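Local coordinates for protein ketosynthase (Streptomyces sp. MSC090213JE08, PDB 6KXD) that probably catalyses the decarboxylative condensation of an acyl-ACP with malonyl-ACP, giving a 3-oxoacyl-ACP two carbons longer and releasing carbon dioxide, at residues F205-F208 against K209-A213; D60-P63 against G64-I67; A315-V319 against Y320-P324. All coordinates share one frame; numbering follows the deposited sequence.

Contact 1 of 3, residues F205-F208 against K209-A213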
loop_
_atom_site.group_PDB
_atom_site.type_symbol
_atom_site.label_atom_id
_atom_site.label_comp_id
_atom_site.label_asym_id
_atom_site.label_seq_id
_atom_site.Cartn_x
_atom_site.Cartn_y
_atom_site.Cartn_z
ATOM N N PHE A 205 -13.700 -12.661 -6.209
ATOM C CA PHE A 205 -14.950 -13.423 -6.205
ATOM C C PHE A 205 -14.677 -14.850 -5.738
ATOM O O PHE A 205 -15.325 -15.346 -4.803
ATOM C CB PHE A 205 -15.532 -13.394 -7.617
ATOM C CG PHE A 205 -16.991 -13.746 -7.646
ATOM C CD1 PHE A 205 -17.903 -13.034 -6.891
ATOM C CD2 PHE A 205 -17.439 -14.806 -8.401
ATOM C CE1 PHE A 205 -19.252 -13.348 -6.923
ATOM C CE2 PHE A 205 -18.785 -15.122 -8.416
ATOM C CZ PHE A 205 -19.682 -14.384 -7.700
ATOM N N ALA A 206 -13.709 -15.486 -6.388
ATOM C CA ALA A 206 -13.316 -16.860 -6.099
ATOM C C ALA A 206 -12.732 -16.994 -4.694
ATOM O O ALA A 206 -13.022 -17.968 -3.987
ATOM C CB ALA A 206 -12.345 -17.344 -7.119
ATOM N N LEU A 207 -11.949 -16.002 -4.265
ATOM C CA LEU A 207 -11.423 -16.006 -2.899
ATOM C C LEU A 207 -12.565 -16.042 -1.892
ATOM O O LEU A 207 -12.653 -16.986 -1.104
ATOM C CB LEU A 207 -10.511 -14.782 -2.735
ATOM C CG LEU A 207 -10.195 -14.276 -1.330
ATOM C CD1 LEU A 207 -10.274 -15.340 -0.274
ATOM C CD2 LEU A 207 -8.808 -13.623 -1.351
ATOM N N PHE A 208 -13.488 -15.082 -1.965
ATOM C CA PHE A 208 -14.546 -14.976 -0.971
ATOM C C PHE A 208 -15.525 -16.144 -1.104
ATOM O O PHE A 208 -15.969 -16.700 -0.108
ATOM C CB PHE A 208 -15.181 -13.598 -1.012
ATOM C CG PHE A 208 -14.262 -12.603 -0.355
ATOM C CD1 PHE A 208 -14.214 -12.505 1.029
ATOM C CD2 PHE A 208 -13.373 -11.852 -1.108
ATOM C CE1 PHE A 208 -13.350 -11.613 1.641
ATOM C CE2 PHE A 208 -12.508 -10.957 -0.493
ATOM C CZ PHE A 208 -12.492 -10.850 0.879
ATOM N N LYS A 209 -15.771 -16.565 -2.337
ATOM C CA LYS A 209 -16.597 -17.759 -2.562
ATOM C C LYS A 209 -15.997 -18.917 -1.767
ATOM O O LYS A 209 -16.668 -19.551 -0.963
ATOM C CB LYS A 209 -16.640 -18.128 -4.043
ATOM C CG LYS A 209 -17.451 -19.371 -4.377
ATOM C CD LYS A 209 -18.915 -19.250 -4.054
ATOM C CE LYS A 209 -19.589 -20.606 -4.160
ATOM N NZ LYS A 209 -21.065 -20.478 -4.219
ATOM N N ARG A 210 -14.721 -19.183 -2.012
ATOM C CA ARG A 210 -14.073 -20.346 -1.437
ATOM C C ARG A 210 -14.012 -20.261 0.093
ATOM O O ARG A 210 -13.983 -21.292 0.757
ATOM C CB ARG A 210 -12.662 -20.558 -1.969
ATOM C CG ARG A 210 -12.018 -21.835 -1.447
ATOM C CD ARG A 210 -12.916 -23.060 -1.573
ATOM N NE ARG A 210 -12.215 -24.224 -1.112
ATOM C CZ ARG A 210 -12.204 -24.624 0.151
ATOM N NH1 ARG A 210 -12.900 -23.973 1.066
ATOM N NH2 ARG A 210 -11.493 -25.681 0.496
ATOM N N PHE A 211 -13.969 -19.044 0.629
ATOM C CA PHE A 211 -14.060 -18.797 2.061
ATOM C C PHE A 211 -15.479 -19.033 2.605
ATOM O O PHE A 211 -15.660 -19.031 3.815
ATOM C CB PHE A 211 -13.583 -17.372 2.359
ATOM C CG PHE A 211 -12.170 -17.298 2.872
ATOM C CD1 PHE A 211 -11.233 -18.256 2.512
ATOM C CD2 PHE A 211 -11.795 -16.299 3.755
ATOM C CE1 PHE A 211 -9.942 -18.204 3.011
ATOM C CE2 PHE A 211 -10.505 -16.252 4.259
ATOM C CZ PHE A 211 -9.579 -17.197 3.877
ATOM N N GLY A 212 -16.481 -19.224 1.735
ATOM C CA GLY A 212 -17.884 -19.291 2.164
ATOM C C GLY A 212 -18.360 -17.961 2.731
ATOM O O GLY A 212 -19.295 -17.907 3.505
ATOM N N ALA A 213 -17.701 -16.864 2.321
ATOM C CA ALA A 213 -17.982 -15.559 2.823
ATOM C C ALA A 213 -18.821 -14.737 1.826
ATOM O O ALA A 213 -19.072 -13.566 2.091
ATOM C CB ALA A 213 -16.687 -14.858 3.132
#
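F208 and A213 meet across a Schellman motif, the local chain reversal that ends helix 202-210 at the interface with the partner subunit. The last turns are knit by backbone bonds four residues apart: K209 N reaches F205 O at 2.8 Å, R210 N bonds to A206 O, and F211 N bonds to L207 O at 3.0 Å. Then the pattern changes. A213 N turns back to F208 O at 3.0 Å, and inside that wider loop G212 N binds K209 O at 2.7 Å. These are the two bonds that define the motif, and G212 takes the positive phi (65°) that goes with it and that glycine adopts readily. The reversal also carries A213 CB to the edge of the F208 ring, near its plane, 4.0 Å from CD1.

On another side of the same turn, L207 and F211 run side by side and point the same way. Here the touching is done by a single methyl: L207 CD1 sits over the face of the F211 ring, 4.2 Å from its centroid and only 12° off the normal, a CH-pi contact. With chi1 at 160°, L207 CG stands anti to its backbone N, which swings the isobutyl group along the helix toward F211. K209 goes another way: its CB passes F205 O at 3.2 Å, but the ammonium leads off to F50 O and Q52 OE1, two hydrogen bonds within the same chain, and to F142 of the partner subunit, a cation-pi partner.

L207 and F211 both pack on I149 of the partner subunit, while A206 rests on P141 of that subunit. Within its own chain, F208 packs on M338 in the loop after helix 331-334, and A213 pairs by backbone with I229, ahead of strand 234-242.

Contact 2 of 3, residues D60-P63 against G64-I67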
loop_
_atom_site.group_PDB
_atom_site.type_symbol
_atom_site.label_atom_id
_atom_site.label_comp_id
_atom_site.label_asym_id
_atom_site.label_seq_id
_atom_site.Cartn_x
_atom_site.Cartn_y
_atom_site.Cartn_z
ATOM N N ASP A 60 -22.117 1.747 -15.236
ATOM C CA ASP A 60 -22.097 2.463 -16.505
ATOM C C ASP A 60 -20.961 3.492 -16.518
ATOM O O ASP A 60 -21.169 4.668 -16.822
ATOM C CB ASP A 60 -23.462 3.101 -16.791
ATOM C CG ASP A 60 -24.499 2.132 -17.348
ATOM O OD1 ASP A 60 -24.125 1.274 -18.185
ATOM O OD2 ASP A 60 -25.674 2.234 -16.937
ATOM N N PHE A 61 -19.745 2.999 -16.283
ATOM C CA PHE A 61 -18.564 3.810 -16.204
ATOM C C PHE A 61 -18.151 4.318 -17.592
ATOM O O PHE A 61 -17.918 3.538 -18.500
ATOM C CB PHE A 61 -17.424 2.979 -15.611
ATOM C CG PHE A 61 -16.107 3.696 -15.555
ATOM C CD1 PHE A 61 -15.994 4.891 -14.866
ATOM C CD2 PHE A 61 -14.975 3.128 -16.116
ATOM C CE1 PHE A 61 -14.774 5.547 -14.792
ATOM C CE2 PHE A 61 -13.763 3.793 -16.045
ATOM C CZ PHE A 61 -13.670 4.985 -15.371
ATOM N N GLU A 62 -17.999 5.638 -17.715
ATOM C CA GLU A 62 -17.550 6.264 -18.968
ATOM C C GLU A 62 -16.260 7.023 -18.697
ATOM O O GLU A 62 -16.298 8.163 -18.214
ATOM C CB GLU A 62 -18.634 7.197 -19.509
ATOM C CG GLU A 62 -19.783 6.452 -20.164
ATOM C CD GLU A 62 -20.957 7.350 -20.526
ATOM O OE1 GLU A 62 -21.980 6.807 -20.991
ATOM O OE2 GLU A 62 -20.844 8.589 -20.331
ATOM N N PRO A 63 -15.108 6.396 -18.986
ATOM C CA PRO A 63 -13.820 6.969 -18.613
ATOM C C PRO A 63 -13.613 8.344 -19.262
ATOM O O PRO A 63 -13.074 9.232 -18.625
ATOM C CB PRO A 63 -12.788 5.913 -19.039
ATOM C CG PRO A 63 -13.519 4.899 -19.896
ATOM C CD PRO A 63 -14.992 5.090 -19.643
ATOM N N GLY A 64 -14.148 8.521 -20.478
ATOM C CA GLY A 64 -14.031 9.743 -21.237
ATOM C C GLY A 64 -14.587 10.956 -20.511
ATOM O O GLY A 64 -14.207 12.091 -20.799
ATOM N N ARG A 65 -15.526 10.760 -19.590
ATOM C CA ARG A 65 -16.029 11.899 -18.827
ATOM C C ARG A 65 -14.895 12.523 -18.002
ATOM O O ARG A 65 -14.918 13.715 -17.737
ATOM C CB ARG A 65 -17.220 11.502 -17.948
ATOM C CG ARG A 65 -18.557 11.481 -18.677
ATOM C CD ARG A 65 -19.784 11.291 -17.788
ATOM N NE ARG A 65 -19.974 12.246 -16.687
ATOM C CZ ARG A 65 -20.095 13.579 -16.793
ATOM N NH1 ARG A 65 -19.480 14.253 -17.750
ATOM N NH2 ARG A 65 -20.827 14.243 -15.912
ATOM N N TRP A 66 -13.886 11.724 -17.624
ATOM C CA TRP A 66 -12.971 12.079 -16.540
ATOM C C TRP A 66 -11.513 12.106 -16.995
ATOM O O TRP A 66 -10.705 12.914 -16.477
ATOM C CB TRP A 66 -13.141 11.057 -15.415
ATOM C CG TRP A 66 -14.569 10.639 -15.225
ATOM C CD1 TRP A 66 -15.153 9.453 -15.570
ATOM C CD2 TRP A 66 -15.598 11.440 -14.642
ATOM N NE1 TRP A 66 -16.474 9.443 -15.213
ATOM C CE2 TRP A 66 -16.782 10.663 -14.670
ATOM C CE3 TRP A 66 -15.632 12.734 -14.113
ATOM C CZ2 TRP A 66 -17.983 11.143 -14.158
ATOM C CZ3 TRP A 66 -16.829 13.216 -13.635
ATOM C CH2 TRP A 66 -17.984 12.430 -13.661
ATOM N N ILE A 67 -11.182 11.174 -17.891
ATOM C CA ILE A 67 -9.816 10.877 -18.249
ATOM C C ILE A 67 -9.530 11.489 -19.616
ATOM O O ILE A 67 -10.221 11.193 -20.595
ATOM C CB ILE A 67 -9.543 9.373 -18.239
ATOM C CG1 ILE A 67 -9.884 8.796 -16.864
ATOM C CG2 ILE A 67 -8.100 9.087 -18.601
ATOM C CD1 ILE A 67 -9.796 7.309 -16.804
#
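P63 and G64 stand at the bend where the chain, after the extended F61 and E62, folds into a tight turn. G64 keeps the turn going with phi near -58°. R65 follows, and its N bonds to E62 O at 3.0 Å. Its aliphatic CD runs past the E62 carboxylate, 3.9 Å from OE2. NE stays 5.2 Å from E62 OE2, so the opposite charges are near but not in contact.

At W66 the backbone N takes P63 O at 2.8 Å, and CB leads the indole back over the turn. Its five-membered ring approaches F61 obliquely, W66 CD1 lying 4.0 Å from F61 CE1; R65 CB covers part of one indole face near the rim. I67 N is the second donor to P63 O, again at 2.8 Å, so two N-H groups grip one carbonyl. The I67 side chain comes back to the proline, CD1 against P63 CB at 4.0 Å.

F61 and W66 both pack on A84 of helix 77-93, and F61 also meets Y81 edge-to-face. Two overlapping beta turns, E62-R65 and P63-W66, with the I67-to-P63 bond closing an alpha turn, make a compact corner in the loop joining strand 54-55 to helix 77-93.

Contact 3 of 3, residues A315-V319 against Y320-P324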
loop_
_atom_site.group_PDB
_atom_site.type_symbol
_atom_site.label_atom_id
_atom_site.label_comp_id
_atom_site.label_asym_id
_atom_site.label_seq_id
_atom_site.Cartn_x
_atom_site.Cartn_y
_atom_site.Cartn_z
ATOM N N ALA A 315 -15.581 -5.009 19.786
ATOM C CA ALA A 315 -14.516 -4.061 19.970
ATOM C C ALA A 315 -15.095 -2.687 20.266
ATOM O O ALA A 315 -14.550 -1.906 21.076
ATOM C CB ALA A 315 -13.638 -4.040 18.732
ATOM N N ILE A 316 -16.160 -2.362 19.526
ATOM C CA ILE A 316 -16.854 -1.107 19.677
ATOM C C ILE A 316 -17.388 -1.011 21.125
ATOM O O ILE A 316 -17.197 -0.002 21.796
ATOM C CB ILE A 316 -17.960 -0.945 18.609
ATOM C CG1 ILE A 316 -17.338 -0.667 17.235
ATOM C CG2 ILE A 316 -18.929 0.170 18.997
ATOM C CD1 ILE A 316 -18.284 -0.845 16.064
ATOM N N VAL A 317 -18.015 -2.085 21.587
ATOM C CA VAL A 317 -18.596 -2.118 22.929
ATOM C C VAL A 317 -17.468 -2.062 23.974
ATOM O O VAL A 317 -17.613 -1.403 25.006
ATOM C CB VAL A 317 -19.515 -3.344 23.102
ATOM C CG1 VAL A 317 -19.945 -3.521 24.556
ATOM C CG2 VAL A 317 -20.728 -3.280 22.191
ATOM N N ASP A 318 -16.321 -2.708 23.704
ATOM C CA ASP A 318 -15.169 -2.572 24.589
ATOM C C ASP A 318 -14.791 -1.109 24.771
ATOM O O ASP A 318 -14.497 -0.691 25.883
ATOM C CB ASP A 318 -13.908 -3.265 24.083
ATOM C CG ASP A 318 -13.892 -4.756 24.301
ATOM O OD1 ASP A 318 -14.785 -5.256 25.018
ATOM O OD2 ASP A 318 -12.981 -5.404 23.737
ATOM N N VAL A 319 -14.748 -0.343 23.673
ATOM C CA VAL A 319 -14.220 0.958 23.726
ATOM C C VAL A 319 -15.251 1.939 24.300
ATOM O O VAL A 319 -14.896 2.891 24.972
ATOM C CB VAL A 319 -13.754 1.422 22.333
ATOM C CG1 VAL A 319 -13.525 2.917 22.308
ATOM C CG2 VAL A 319 -12.516 0.647 21.897
ATOM N N TYR A 320 -16.512 1.757 23.940
ATOM C CA TYR A 320 -17.519 2.768 24.189
ATOM C C TYR A 320 -18.339 2.437 25.431
ATOM O O TYR A 320 -19.140 3.249 25.829
ATOM C CB TYR A 320 -18.446 2.922 22.983
ATOM C CG TYR A 320 -17.816 3.718 21.872
ATOM C CD1 TYR A 320 -17.958 5.096 21.827
ATOM C CD2 TYR A 320 -17.033 3.112 20.900
ATOM C CE1 TYR A 320 -17.361 5.849 20.833
ATOM C CE2 TYR A 320 -16.441 3.852 19.894
ATOM C CZ TYR A 320 -16.600 5.223 19.861
ATOM O OH TYR A 320 -16.034 5.989 18.888
ATOM N N GLY A 321 -18.121 1.248 25.995
ATOM C CA GLY A 321 -19.072 0.662 26.930
ATOM C C GLY A 321 -20.338 0.218 26.217
ATOM O O GLY A 321 -20.426 0.202 24.972
ATOM N N ASP A 322 -21.357 -0.081 27.020
ATOM C CA ASP A 322 -22.494 -0.861 26.592
ATOM C C ASP A 322 -23.567 0.046 25.961
ATOM O O ASP A 322 -24.560 -0.469 25.421
ATOM C CB ASP A 322 -22.926 -1.763 27.754
ATOM C CG ASP A 322 -21.822 -2.742 28.158
ATOM O OD1 ASP A 322 -21.169 -3.298 27.261
ATOM O OD2 ASP A 322 -21.623 -2.957 29.374
ATOM N N ALA A 323 -23.327 1.367 25.941
ATOM C CA ALA A 323 -24.092 2.331 25.103
ATOM C C ALA A 323 -23.208 2.949 24.011
ATOM O O ALA A 323 -23.006 4.166 23.965
ATOM C CB ALA A 323 -24.705 3.393 25.979
ATOM N N PRO A 324 -22.717 2.156 23.029
ATOM C CA PRO A 324 -21.929 2.711 21.931
ATOM C C PRO A 324 -22.763 3.605 21.015
ATOM O O PRO A 324 -23.989 3.552 21.025
ATOM C CB PRO A 324 -21.456 1.458 21.180
ATOM C CG PRO A 324 -22.567 0.456 21.428
ATOM C CD PRO A 324 -22.963 0.713 22.868
#
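Y320 lays the CD2 side of its ring across I316, with CD2 4.0 Å from I316 CG2, and along V319, whose CG1 is 3.8 Å from that same Y320 CD2. With chi1 at -78°, Y320 CG lies beside its own backbone N, folding the ring back along the helix; I316 O then falls at the ring edge, in plane, 3.2 Å from Y320 CD2. That oxygen also accepts from Y320 N at 2.9 Å. The phenol OH reaches beyond the turn to Q389 OE1 in strand 387-394. Replacing Y320 by an alanine would probably leave Q389 without its hydroxyl mate and open a gap beside I316 and V319.

G321 leaves helical geometry with a positive phi of 71°, and the chain swings round so that P324 faces the helix again. P324 CB packs on the same methyl that Y320 touches, 3.6 Å from I316 CG2, while P324 CG comes within 4.2 Å of V317 CG2. G321 O lies 3.6 Å from V317 CA, a CA-H...O contact.

Helix 306-320 ends here and hands over to strand 326-328, which runs parallel to strand 297-299: the return leg of a beta-alpha-beta crossover in the thiolase-like fold.

The three contacts are separate turns met in series along the chain: contact 2 first, then contact 1, then contact 3. Contact 1 lies about 30 Å, centre to centre, from each of the others, with nearest atoms about 17 Å from contact 2 and about 19 Å from contact 3. Contacts 2 and 3 are on opposite sides of the chain's centre, their own centres 43 Å apart. Each lies 20 Å or more from that centre, and none of their residues is known to be catalytic. They differ in setting: contact 1 meets the partner subunit of the dimer, whereas no other chain of the assembly touches contacts 2 and 3.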